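Local structure of arginine decarboxylase (3NZP) at residues Gly19-Asn24 against Pro461-Asp466; Leu49-Leu54 against Ile538-Lys543; Thr534-Ser539 against Glu548-Ala553. The protein probably catalyses the pyridoxal-phosphate-dependent decarboxylation of arginine to agmatine, an early step of polyamine and spermidine biosynthesis. All blocks are in the same frame, centred on the assembly; numbering follows the deposited sequence.

Contact 1. Residues Gly19-Asn24 against Pro461-Asp466; sequences GKVCIN and PIMPLD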
ATOM      1  N   GLY B  19       5.009 -17.740  31.041  1.00 70.34           N
ATOM      2  CA  GLY B  19       5.063 -18.290  29.699  1.00 71.11           C
ATOM      3  C   GLY B  19       4.196 -17.507  28.725  1.00 68.27           C
ATOM      4  O   GLY B  19       3.888 -17.989  27.640  1.00 65.88           O
ATOM      5  N   LYS B  20       3.802 -16.298  29.107  1.00 63.72           N
ATOM      6  CA  LYS B  20       2.968 -15.475  28.250  1.00 62.16           C
ATOM      7  C   LYS B  20       3.386 -14.006  28.293  1.00 65.26           C
ATOM      8  O   LYS B  20       3.734 -13.481  29.351  1.00 65.50           O
ATOM      9  CB  LYS B  20       1.505 -15.612  28.669  1.00 59.67           C
ATOM     10  CG  LYS B  20       1.297 -15.498  30.164  1.00 66.32           C
ATOM     11  CD  LYS B  20      -0.171 -15.611  30.546  1.00 71.30           C
ATOM     12  CE  LYS B  20      -0.757 -16.973  30.224  1.00 67.40           C
ATOM     13  NZ  LYS B  20      -2.175 -17.036  30.696  1.00 70.56           N
ATOM     14  N   VAL B  21       3.357 -13.343  27.141  1.00 64.12           N
ATOM     15  CA  VAL B  21       3.729 -11.936  27.068  1.00 60.78           C
ATOM     16  C   VAL B  21       2.632 -11.048  27.688  1.00 58.05           C
ATOM     17  O   VAL B  21       1.437 -11.274  27.469  1.00 53.65           O
ATOM     18  CB  VAL B  21       3.998 -11.527  25.589  1.00 56.59           C
ATOM     19  CG1 VAL B  21       2.814 -11.896  24.733  1.00 60.81           C
ATOM     20  CG2 VAL B  21       4.279 -10.036  25.490  1.00 52.16           C
ATOM     21  N   CYS B  22       3.059 -10.056  28.476  1.00 60.99           N
ATOM     22  CA  CYS B  22       2.159  -9.110  29.155  1.00 60.44           C
ATOM     23  C   CYS B  22       2.635  -7.669  29.030  1.00 59.10           C
ATOM     24  O   CYS B  22       3.738  -7.389  28.550  1.00 61.33           O
ATOM     25  CB  CYS B  22       2.073  -9.392  30.654  1.00 59.29           C
ATOM     26  SG  CYS B  22       2.295 -11.088  31.127  1.00 61.06           S
ATOM     27  N   ILE B  23       1.794  -6.761  29.507  1.00 53.03           N
ATOM     28  CA  ILE B  23       2.106  -5.345  29.492  1.00 51.92           C
ATOM     29  C   ILE B  23       2.804  -5.056  30.817  1.00 55.98           C
ATOM     30  O   ILE B  23       2.209  -5.188  31.883  1.00 60.99           O
ATOM     31  CB  ILE B  23       0.826  -4.501  29.399  1.00 44.51           C
ATOM     32  CG1 ILE B  23       0.038  -4.871  28.137  1.00 40.02           C
ATOM     33  CG2 ILE B  23       1.185  -3.038  29.450  1.00 44.91           C
ATOM     34  CD1 ILE B  23       0.823  -4.810  26.837  1.00 32.69           C
ATOM     35  N   ASN B  24       4.072  -4.683  30.758  1.00 56.54           N
ATOM     36  CA  ASN B  24       4.801  -4.413  31.981  1.00 54.15           C
ATOM     37  C   ASN B  24       4.347  -3.102  32.606  1.00 51.93           C
ATOM     38  O   ASN B  24       5.035  -2.091  32.497  1.00 60.16           O
ATOM     39  CB  ASN B  24       6.302  -4.359  31.698  1.00 55.18           C
ATOM     40  CG  ASN B  24       7.121  -4.548  32.947  1.00 61.13           C
ATOM     41  OD1 ASN B  24       7.132  -3.697  33.831  1.00 62.68           O
ATOM     42  ND2 ASN B  24       7.799  -5.689  33.039  1.00 69.91           N
ATOM     43  N   PRO B 461       8.150  -7.037  14.759  1.00 36.48           N
ATOM     44  CA  PRO B 461       8.429  -8.170  15.633  1.00 37.79           C
ATOM     45  C   PRO B 461       7.229  -9.089  15.731  1.00 40.89           C
ATOM     46  O   PRO B 461       6.086  -8.634  15.803  1.00 43.13           O
ATOM     47  CB  PRO B 461       8.786  -7.508  16.964  1.00 33.95           C
ATOM     48  CG  PRO B 461       8.079  -6.181  16.900  1.00 41.93           C
ATOM     49  CD  PRO B 461       8.310  -5.760  15.473  1.00 37.91           C
ATOM     50  N   ILE B 462       7.497 -10.392  15.728  1.00 48.21           N
ATOM     51  CA  ILE B 462       6.433 -11.396  15.801  1.00 46.18           C
ATOM     52  C   ILE B 462       6.728 -12.453  16.860  1.00 41.92           C
ATOM     53  O   ILE B 462       7.789 -13.065  16.832  1.00 44.10           O
ATOM     54  CB  ILE B 462       6.285 -12.081  14.439  1.00 37.59           C
ATOM     55  CG1 ILE B 462       5.896 -11.041  13.395  1.00 43.54           C
ATOM     56  CG2 ILE B 462       5.271 -13.192  14.529  1.00 34.40           C
ATOM     57  CD1 ILE B 462       5.932 -11.546  11.978  1.00 38.08           C
HETATM   58  N   MSE B 463       5.801 -12.662  17.789  1.00 34.13           N
HETATM   59  CA  MSE B 463       5.991 -13.668  18.835  1.00 46.48           C
HETATM   60  C   MSE B 463       4.649 -14.174  19.354  1.00 49.62           C
HETATM   61  O   MSE B 463       3.675 -13.418  19.403  1.00 56.03           O
HETATM   62  CB  MSE B 463       6.770 -13.096  20.014  1.00 50.69           C
HETATM   63  CG  MSE B 463       5.958 -12.131  20.845  1.00 54.95           C
HETATM   64 SE   MSE B 463       6.927 -11.511  22.384  1.00 78.94          SE
HETATM   65  CE  MSE B 463       6.907 -13.140  23.424  1.00 79.53           C
ATOM     66  N   PRO B 464       4.576 -15.454  19.750  1.00 43.52           N
ATOM     67  CA  PRO B 464       3.334 -16.032  20.261  1.00 40.40           C
ATOM     68  C   PRO B 464       2.902 -15.325  21.531  1.00 41.64           C
ATOM     69  O   PRO B 464       3.733 -14.760  22.238  1.00 45.17           O
ATOM     70  CB  PRO B 464       3.714 -17.475  20.529  1.00 49.67           C
ATOM     71  CG  PRO B 464       4.802 -17.721  19.539  1.00 49.77           C
ATOM     72  CD  PRO B 464       5.619 -16.482  19.649  1.00 40.00           C
ATOM     73  N   LEU B 465       1.612 -15.367  21.834  1.00 34.36           N
ATOM     74  CA  LEU B 465       1.123 -14.704  23.030  1.00 39.61           C
ATOM     75  C   LEU B 465       1.338 -15.486  24.314  1.00 42.43           C
ATOM     76  O   LEU B 465       1.313 -14.918  25.408  1.00 41.16           O
ATOM     77  CB  LEU B 465      -0.356 -14.375  22.886  1.00 40.25           C
ATOM     78  CG  LEU B 465      -0.641 -13.002  22.271  1.00 42.83           C
ATOM     79  CD1 LEU B 465      -0.033 -12.926  20.882  1.00 42.89           C
ATOM     80  CD2 LEU B 465      -2.148 -12.776  22.228  1.00 43.94           C
ATOM     81  N   ASP B 466       1.548 -16.787  24.177  1.00 45.70           N
ATOM     82  CA  ASP B 466       1.745 -17.649  25.329  1.00 46.02           C
ATOM     83  C   ASP B 466       2.615 -18.830  24.936  1.00 48.13           C
ATOM     84  O   ASP B 466       3.130 -18.897  23.815  1.00 46.59           O
ATOM     85  CB  ASP B 466       0.392 -18.154  25.835  1.00 40.70           C
ATOM     86  CG  ASP B 466      -0.263 -19.136  24.872  1.00 53.47           C
ATOM     87  OD1 ASP B 466      -1.386 -19.610  25.165  1.00 58.05           O
ATOM     88  OD2 ASP B 466       0.342 -19.444  23.816  1.00 59.64           O
TER
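The backbone N of Val-21 donates to Leu-465 O at 3.1 Å, and this, the one hydrogen bond between the two segments, links the start of strand 21-23 to the residue just after strand 462-464. It is bent, with an angle of 141° at the hydrogen, and the donor stands above the carbonyl plane. The touching parts of 19-24 and 461-466 run 127° apart, so they meet at an angle and do not pair as a regular ladder. Two side-chain carbons lie beside the same carbonyl oxygen, CG1 of Val-21 and CB of Lys-20. The Val-21 methyl is brought there by a chi1 of 54°, which sets it between the backbone N and the carbonyl carbon. Further back along 461-466, Met-463, a selenomethionine, bends at chi3 and carries its terminal CE to 4.0 Å from Val-21 CB. Lys-20 and Asp-466 come together through their stems, CB to CB at 4.0 Å, while their charged ends lead away, NZ and OD1 being 6.2 Å apart; Lys-20 NZ makes a long, weak ion pair with Asp-33. Backbone bonding continues past the segment from Gly-19 to Leu-468. Around this buried crossing, Leu-465 packs on Ile-31, Ile-32 and Val-35 of helix 31-40, Met-463 rests on Ile-16 of strand 14-16, and Pro-464 and Leu-465 lie against strand 510-513, the antiparallel neighbour of strand 462-464.

Contact 2. Residues Leu49-Leu54 against Ile538-Lys543; sequences LRFPHL and ISINEK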
ATOM      1  N   LEU B  49      -5.290  -4.316  19.252  1.00 39.07           N
ATOM      2  CA  LEU B  49      -5.424  -3.782  20.604  1.00 36.11           C
ATOM      3  C   LEU B  49      -4.609  -2.510  20.771  1.00 36.87           C
ATOM      4  O   LEU B  49      -3.475  -2.429  20.299  1.00 38.10           O
ATOM      5  CB  LEU B  49      -4.963  -4.803  21.639  1.00 32.75           C
ATOM      6  CG  LEU B  49      -5.735  -6.120  21.582  1.00 31.95           C
ATOM      7  CD1 LEU B  49      -5.272  -7.064  22.684  1.00 33.82           C
ATOM      8  CD2 LEU B  49      -7.206  -5.813  21.728  1.00 34.24           C
ATOM      9  N   ARG B  50      -5.198  -1.514  21.427  1.00 32.86           N
ATOM     10  CA  ARG B  50      -4.515  -0.254  21.680  1.00 32.71           C
ATOM     11  C   ARG B  50      -4.325  -0.109  23.185  1.00 36.44           C
ATOM     12  O   ARG B  50      -5.273  -0.270  23.966  1.00 36.43           O
ATOM     13  CB  ARG B  50      -5.330   0.932  21.170  1.00 24.69           C
ATOM     14  CG  ARG B  50      -5.427   1.067  19.679  1.00 27.11           C
ATOM     15  CD  ARG B  50      -6.153   2.367  19.319  1.00 34.72           C
ATOM     16  NE  ARG B  50      -6.821   2.291  18.016  1.00 39.26           N
ATOM     17  CZ  ARG B  50      -6.194   2.148  16.850  1.00 39.60           C
ATOM     18  NH1 ARG B  50      -4.868   2.068  16.811  1.00 31.92           N
ATOM     19  NH2 ARG B  50      -6.901   2.070  15.729  1.00 35.66           N
ATOM     20  N   PHE B  51      -3.099   0.203  23.586  1.00 32.86           N
ATOM     21  CA  PHE B  51      -2.772   0.380  24.992  1.00 29.76           C
ATOM     22  C   PHE B  51      -2.378   1.829  25.262  1.00 30.15           C
ATOM     23  O   PHE B  51      -1.208   2.205  25.132  1.00 32.71           O
ATOM     24  CB  PHE B  51      -1.629  -0.559  25.372  1.00 27.33           C
ATOM     25  CG  PHE B  51      -2.003  -2.006  25.330  1.00 32.21           C
ATOM     26  CD1 PHE B  51      -2.741  -2.574  26.366  1.00 28.08           C
ATOM     27  CD2 PHE B  51      -1.614  -2.807  24.258  1.00 35.09           C
ATOM     28  CE1 PHE B  51      -3.083  -3.915  26.341  1.00 29.37           C
ATOM     29  CE2 PHE B  51      -1.953  -4.156  24.217  1.00 34.60           C
ATOM     30  CZ  PHE B  51      -2.690  -4.715  25.266  1.00 38.77           C
ATOM     31  N   PRO B  52      -3.353   2.664  25.646  1.00 27.42           N
ATOM     32  CA  PRO B  52      -3.092   4.072  25.929  1.00 31.60           C
ATOM     33  C   PRO B  52      -1.881   4.268  26.830  1.00 39.40           C
ATOM     34  O   PRO B  52      -1.100   5.197  26.633  1.00 47.49           O
ATOM     35  CB  PRO B  52      -4.378   4.537  26.595  1.00 27.20           C
ATOM     36  CG  PRO B  52      -5.406   3.666  25.980  1.00 25.64           C
ATOM     37  CD  PRO B  52      -4.741   2.322  25.977  1.00 31.69           C
ATOM     38  N   HIS B  53      -1.712   3.397  27.817  1.00 41.00           N
ATOM     39  CA  HIS B  53      -0.577   3.518  28.721  1.00 46.12           C
ATOM     40  C   HIS B  53       0.753   3.620  27.976  1.00 42.19           C
ATOM     41  O   HIS B  53       1.607   4.437  28.323  1.00 44.39           O
ATOM     42  CB  HIS B  53      -0.534   2.332  29.694  1.00 53.59           C
ATOM     43  CG  HIS B  53       0.769   2.202  30.421  1.00 58.98           C
ATOM     44  ND1 HIS B  53       1.687   1.215  30.128  1.00 57.65           N
ATOM     45  CD2 HIS B  53       1.326   2.959  31.396  1.00 60.69           C
ATOM     46  CE1 HIS B  53       2.753   1.368  30.893  1.00 62.04           C
ATOM     47  NE2 HIS B  53       2.560   2.419  31.671  1.00 66.67           N
ATOM     48  N   LEU B  54       0.928   2.786  26.957  1.00 34.67           N
ATOM     49  CA  LEU B  54       2.153   2.800  26.171  1.00 32.42           C
ATOM     50  C   LEU B  54       2.351   4.177  25.548  1.00 34.05           C
ATOM     51  O   LEU B  54       3.469   4.692  25.485  1.00 29.80           O
ATOM     52  CB  LEU B  54       2.089   1.727  25.081  1.00 33.18           C
ATOM     53  CG  LEU B  54       2.768   0.389  25.403  1.00 28.33           C
ATOM     54  CD1 LEU B  54       2.564   0.052  26.847  1.00 30.83           C
ATOM     55  CD2 LEU B  54       2.199  -0.713  24.510  1.00 31.51           C
ATOM     56  N   ILE B 538      -7.477  -1.014  25.486  1.00 38.34           N
ATOM     57  CA  ILE B 538      -7.286  -1.601  26.808  1.00 40.77           C
ATOM     58  C   ILE B 538      -6.704  -0.640  27.837  1.00 46.34           C
ATOM     59  O   ILE B 538      -5.590  -0.139  27.670  1.00 52.39           O
ATOM     60  CB  ILE B 538      -6.369  -2.834  26.730  1.00 35.63           C
ATOM     61  CG1 ILE B 538      -6.858  -3.764  25.625  1.00 37.24           C
ATOM     62  CG2 ILE B 538      -6.381  -3.576  28.040  1.00 38.54           C
ATOM     63  CD1 ILE B 538      -8.334  -4.060  25.712  1.00 29.76           C
ATOM     64  N   SER B 539      -7.461  -0.390  28.903  1.00 46.66           N
ATOM     65  CA  SER B 539      -7.017   0.499  29.970  1.00 45.28           C
ATOM     66  C   SER B 539      -6.456  -0.329  31.109  1.00 43.24           C
ATOM     67  O   SER B 539      -6.976  -1.391  31.426  1.00 47.67           O
ATOM     68  CB  SER B 539      -8.179   1.340  30.480  1.00 44.50           C
ATOM     69  OG  SER B 539      -7.714   2.302  31.408  1.00 58.10           O
ATOM     70  N   ILE B 540      -5.398   0.153  31.740  1.00 44.65           N
ATOM     71  CA  ILE B 540      -4.797  -0.605  32.823  1.00 44.90           C
ATOM     72  C   ILE B 540      -4.586   0.254  34.063  1.00 53.82           C
ATOM     73  O   ILE B 540      -4.211   1.426  33.959  1.00 62.65           O
ATOM     74  CB  ILE B 540      -3.439  -1.178  32.374  1.00 38.16           C
ATOM     75  CG1 ILE B 540      -3.580  -1.930  31.048  1.00 40.15           C
ATOM     76  CG2 ILE B 540      -2.921  -2.138  33.406  1.00 37.17           C
ATOM     77  CD1 ILE B 540      -2.266  -2.504  30.527  1.00 32.03           C
ATOM     78  N   ASN B 541      -4.833  -0.323  35.237  1.00 58.31           N
ATOM     79  CA  ASN B 541      -4.640   0.396  36.504  1.00 63.15           C
ATOM     80  C   ASN B 541      -4.239  -0.583  37.605  1.00 64.76           C
ATOM     81  O   ASN B 541      -3.925  -1.742  37.323  1.00 65.56           O
ATOM     82  CB  ASN B 541      -5.913   1.149  36.900  1.00 54.68           C
ATOM     83  CG  ASN B 541      -7.051   0.223  37.263  1.00 65.60           C
ATOM     84  OD1 ASN B 541      -7.034  -0.963  36.930  1.00 66.74           O
ATOM     85  ND2 ASN B 541      -8.059   0.766  37.940  1.00 69.75           N
ATOM     86  N   GLU B 542      -4.240  -0.119  38.852  1.00 68.61           N
ATOM     87  CA  GLU B 542      -3.853  -0.967  39.980  1.00 70.12           C
ATOM     88  C   GLU B 542      -4.819  -2.128  40.211  1.00 68.88           C
ATOM     89  O   GLU B 542      -4.435  -3.157  40.770  1.00 67.20           O
ATOM     90  CB  GLU B 542      -3.724  -0.130  41.261  1.00 75.95           C
ATOM     91  CG  GLU B 542      -5.004   0.594  41.682  1.00 88.70           C
ATOM     92  CD  GLU B 542      -5.133   1.990  41.094  1.00 96.54           C
ATOM     93  OE1 GLU B 542      -4.353   2.882  41.499  1.00105.52           O
ATOM     94  OE2 GLU B 542      -6.014   2.200  40.232  1.00102.42           O
ATOM     95  N   LYS B 543      -6.066  -1.957  39.777  1.00 69.80           N
ATOM     96  CA  LYS B 543      -7.113  -2.976  39.929  1.00 70.77           C
ATOM     97  C   LYS B 543      -6.973  -4.066  38.865  1.00 69.79           C
ATOM     98  O   LYS B 543      -7.384  -5.207  39.069  1.00 58.41           O
ATOM     99  CB  LYS B 543      -8.500  -2.328  39.795  1.00 71.98           C
ATOM    100  CG  LYS B 543      -8.664  -1.013  40.539  1.00 74.16           C
ATOM    101  CD  LYS B 543      -8.538  -1.197  42.042  1.00 83.29           C
ATOM    102  CE  LYS B 543      -8.520   0.142  42.774  1.00 82.14           C
ATOM    103  NZ  LYS B 543      -9.702   0.995  42.453  1.00 83.59           N
TER
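Strand 47-50 ends beside strand 534-540 in parallel, and at the last rung the backbone N of Ile-538 reaches Arg-50 O at 2.8 Å, nearly in line with the carbonyl (C=O...N angle 171°).

Ile-538 is the centre of the side-chain packing. It lies alongside Phe-51, the two side chains pointing the same way, and its CB meets the ring at CE1, 3.5 Å away. Its CG2 branch sits near the same ring carbon at 3.7 Å. Phe-51 turns its ring to this place with CG anti to its carbonyl carbon (chi1 -67°). Further along the strand, the CD1 methyl of Ile-540 approaches ring atom CD1 of Phe-51 at 4.2 Å, and at the other end Leu-49 CD2 touches Ile-538 CG1 at 4.4 Å.

The N-H of Arg-50 points back to the carbonyl of Ala-536, so one residue bonds to two positions of its neighbour, as parallel strands require. Beyond this rung the first segment turns away into helix 52-72, with Phe-51 at the N-cap position. The strand-to-helix turn joins the two parts of the fold, since strand 47-50 belongs to the mixed beta sheet and helix 52-72 leads to the first strand of the TIM barrel that binds the cofactor. Helix 31-40 lies over the apolar group, Ile-34 touching both Phe-51 and Ile-538. The side chain of Arg-50 leads away from these residues. Its guanidinium group is held by salt bridges from NH1 to Glu-521 and from NE to Glu-535, with His-329 as a further hydrogen-bond partner of NH1. The Arg-50 side chain lies about 11 Å from that of Tyr-519, which binds pyridoxal phosphate.

Contact 3. Residues Thr534-Ser539 against Glu548-Ala553; sequences TEAIIS and EGIIEA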
ATOM      1  N   THR B 534     -11.371  -5.972  14.104  1.00 37.68           N
ATOM      2  CA  THR B 534     -11.966  -5.379  15.286  1.00 37.07           C
ATOM      3  C   THR B 534     -10.859  -4.791  16.154  1.00 38.78           C
ATOM      4  O   THR B 534      -9.814  -5.409  16.335  1.00 36.41           O
ATOM      5  CB  THR B 534     -12.730  -6.418  16.105  1.00 36.30           C
ATOM      6  OG1 THR B 534     -13.863  -6.873  15.361  1.00 39.42           O
ATOM      7  CG2 THR B 534     -13.188  -5.822  17.411  1.00 29.73           C
ATOM      8  N   GLU B 535     -11.070  -3.588  16.673  1.00 39.59           N
ATOM      9  CA  GLU B 535     -10.061  -2.987  17.527  1.00 36.12           C
ATOM     10  C   GLU B 535     -10.670  -2.674  18.880  1.00 37.56           C
ATOM     11  O   GLU B 535     -11.870  -2.419  18.988  1.00 40.06           O
ATOM     12  CB  GLU B 535      -9.501  -1.717  16.900  1.00 44.96           C
ATOM     13  CG  GLU B 535     -10.426  -0.511  16.946  1.00 53.26           C
ATOM     14  CD  GLU B 535      -9.735   0.758  16.431  1.00 61.60           C
ATOM     15  OE1 GLU B 535      -9.438   0.827  15.202  1.00 44.47           O
ATOM     16  OE2 GLU B 535      -9.479   1.675  17.263  1.00 49.46           O
ATOM     17  N   ALA B 536      -9.845  -2.712  19.918  1.00 36.75           N
ATOM     18  CA  ALA B 536     -10.318  -2.442  21.264  1.00 38.82           C
ATOM     19  C   ALA B 536      -9.252  -1.675  22.017  1.00 39.52           C
ATOM     20  O   ALA B 536      -8.063  -1.899  21.799  1.00 42.11           O
ATOM     21  CB  ALA B 536     -10.623  -3.753  21.979  1.00 37.02           C
ATOM     22  N   ILE B 537      -9.680  -0.776  22.899  1.00 36.58           N
ATOM     23  CA  ILE B 537      -8.757   0.026  23.701  1.00 39.46           C
ATOM     24  C   ILE B 537      -8.659  -0.534  25.110  1.00 38.40           C
ATOM     25  O   ILE B 537      -9.639  -0.523  25.848  1.00 47.69           O
ATOM     26  CB  ILE B 537      -9.239   1.456  23.778  1.00 40.08           C
ATOM     27  CG1 ILE B 537      -9.372   1.998  22.358  1.00 41.48           C
ATOM     28  CG2 ILE B 537      -8.294   2.283  24.648  1.00 31.80           C
ATOM     29  CD1 ILE B 537     -10.029   3.340  22.294  1.00 62.53           C
ATOM     30  N   ILE B 538      -7.477  -1.014  25.486  1.00 38.34           N
ATOM     31  CA  ILE B 538      -7.286  -1.601  26.808  1.00 40.77           C
ATOM     32  C   ILE B 538      -6.704  -0.640  27.837  1.00 46.34           C
ATOM     33  O   ILE B 538      -5.590  -0.139  27.670  1.00 52.39           O
ATOM     34  CB  ILE B 538      -6.369  -2.834  26.730  1.00 35.63           C
ATOM     35  CG1 ILE B 538      -6.858  -3.764  25.625  1.00 37.24           C
ATOM     36  CG2 ILE B 538      -6.381  -3.576  28.040  1.00 38.54           C
ATOM     37  CD1 ILE B 538      -8.334  -4.060  25.712  1.00 29.76           C
ATOM     38  N   SER B 539      -7.461  -0.390  28.903  1.00 46.66           N
ATOM     39  CA  SER B 539      -7.017   0.499  29.970  1.00 45.28           C
ATOM     40  C   SER B 539      -6.456  -0.329  31.109  1.00 43.24           C
ATOM     41  O   SER B 539      -6.976  -1.391  31.426  1.00 47.67           O
ATOM     42  CB  SER B 539      -8.179   1.340  30.480  1.00 44.50           C
ATOM     43  OG  SER B 539      -7.714   2.302  31.408  1.00 58.10           O
ATOM     44  N   GLU B 548     -12.449  -1.642  26.588  1.00 46.74           N
ATOM     45  CA  GLU B 548     -13.370  -0.542  26.326  1.00 55.29           C
ATOM     46  C   GLU B 548     -13.155   0.073  24.951  1.00 54.79           C
ATOM     47  O   GLU B 548     -12.093  -0.082  24.359  1.00 64.61           O
ATOM     48  CB  GLU B 548     -13.224   0.533  27.396  1.00 54.85           C
ATOM     49  CG  GLU B 548     -11.817   1.039  27.584  1.00 57.88           C
ATOM     50  CD  GLU B 548     -11.694   1.894  28.829  1.00 70.08           C
ATOM     51  OE1 GLU B 548     -11.743   1.326  29.955  1.00 73.81           O
ATOM     52  OE2 GLU B 548     -11.563   3.130  28.682  1.00 61.73           O
ATOM     53  N   GLY B 549     -14.169   0.754  24.435  1.00 52.62           N
ATOM     54  CA  GLY B 549     -14.040   1.367  23.126  1.00 51.93           C
ATOM     55  C   GLY B 549     -13.783   0.367  22.017  1.00 54.73           C
ATOM     56  O   GLY B 549     -12.835   0.497  21.233  1.00 63.69           O
ATOM     57  N   ILE B 550     -14.639  -0.642  21.951  1.00 48.28           N
ATOM     58  CA  ILE B 550     -14.530  -1.677  20.941  1.00 42.10           C
ATOM     59  C   ILE B 550     -15.147  -1.202  19.623  1.00 35.76           C
ATOM     60  O   ILE B 550     -16.136  -0.478  19.614  1.00 39.57           O
ATOM     61  CB  ILE B 550     -15.262  -2.945  21.424  1.00 42.60           C
ATOM     62  CG1 ILE B 550     -14.697  -3.357  22.782  1.00 50.67           C
ATOM     63  CG2 ILE B 550     -15.110  -4.061  20.430  1.00 36.08           C
ATOM     64  CD1 ILE B 550     -15.397  -4.552  23.405  1.00 53.31           C
ATOM     65  N   ILE B 551     -14.526  -1.572  18.512  1.00 38.13           N
ATOM     66  CA  ILE B 551     -15.045  -1.235  17.190  1.00 39.25           C
ATOM     67  C   ILE B 551     -15.055  -2.564  16.452  1.00 41.26           C
ATOM     68  O   ILE B 551     -14.010  -3.066  16.023  1.00 40.94           O
ATOM     69  CB  ILE B 551     -14.135  -0.258  16.412  1.00 43.41           C
ATOM     70  CG1 ILE B 551     -13.992   1.049  17.167  1.00 47.03           C
ATOM     71  CG2 ILE B 551     -14.784   0.094  15.082  1.00 39.29           C
ATOM     72  CD1 ILE B 551     -15.316   1.752  17.351  1.00 54.94           C
ATOM     73  N   GLU B 552     -16.236  -3.140  16.320  1.00 35.28           N
ATOM     74  CA  GLU B 552     -16.366  -4.425  15.671  1.00 37.43           C
ATOM     75  C   GLU B 552     -16.101  -4.312  14.170  1.00 34.42           C
ATOM     76  O   GLU B 552     -16.376  -3.280  13.557  1.00 31.10           O
ATOM     77  CB  GLU B 552     -17.767  -4.978  15.957  1.00 49.76           C
ATOM     78  CG  GLU B 552     -18.011  -6.419  15.575  1.00 61.48           C
ATOM     79  CD  GLU B 552     -19.199  -6.976  16.316  1.00 70.93           C
ATOM     80  OE1 GLU B 552     -20.068  -6.164  16.700  1.00 79.17           O
ATOM     81  OE2 GLU B 552     -19.271  -8.206  16.517  1.00 79.93           O
ATOM     82  N   ALA B 553     -15.543  -5.368  13.588  1.00 30.02           N
ATOM     83  CA  ALA B 553     -15.231  -5.395  12.164  1.00 27.38           C
ATOM     84  C   ALA B 553     -16.494  -5.383  11.306  1.00 35.29           C
ATOM     85  O   ALA B 553     -17.466  -6.086  11.605  1.00 39.73           O
ATOM     86  CB  ALA B 553     -14.409  -6.623  11.852  1.00 21.08           C
TER
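Strands 534-540 and 545-551 form an antiparallel beta hairpin, the second strand weakly bonded, their axes approaching to 4.7 Å in these segments. Backbone bonds are regular at Glu-535 and Ile-551, a hydrogen-bonded pair: Ile-551 N donates to Glu-535 O at 2.8 Å, and Glu-535 N returns a bond to Ile-551 O at 3.1 Å. Toward the turn the ladder becomes looser. Ile-537 N bonds Glu-548 O at 2.9 Å, but the reverse bond from Glu-548 N is weak. Gly-549, next along the strand, has the positive phi that glycine readily takes.

Side-chain packing falls on both faces of the hairpin. On the face of Glu-535 and Ile-551, the two side chains run side by side, and the CG methylene of Glu-535, whose carboxylate is salt-bridged to Arg-50, lies 3.8 Å from Ile-551 CB; Ile-551 also packs on Asp-564 of the second subunit. On the other face Ile-550 CG1 comes to 4.2 Å from Ala-536 CB, beside Leu-38 of helix 31-40.

One side-chain hydrogen bond prolongs the pairing past the end of strand 545-551. With its hydroxyl anti to the carbonyl carbon (chi1 -67°), Thr-534 offers OG1 as acceptor to the backbone N of Ala-553, at 2.9 Å.

Along the chain contacts 1 and 2 interleave, in the order 19-24, 49-54, 461-466 and 538-543, while contact 3 joins the strands of a local hairpin, 534-540 and 545-551, starting on the strand where contact 2 ends. All three reach the same mixed sheet. Contacts 2 and 3 share Ile-538 and Ser-539 on strand 534-540, which has strand 47-50 as one neighbour and 545-551 as another; their centres are 12 Å apart. Contact 1 lies 16 Å from contact 2, centre to centre, and Ile-23 bridges them by packing on Phe-51, Leu-54 and Ile-540. Contacts 1 and 3 do not touch; their centres are 19 Å apart. Helix 31-40 borders all three. N-terminal and C-terminal parts of the chain thus build one beta domain beside the cofactor-binding barrel.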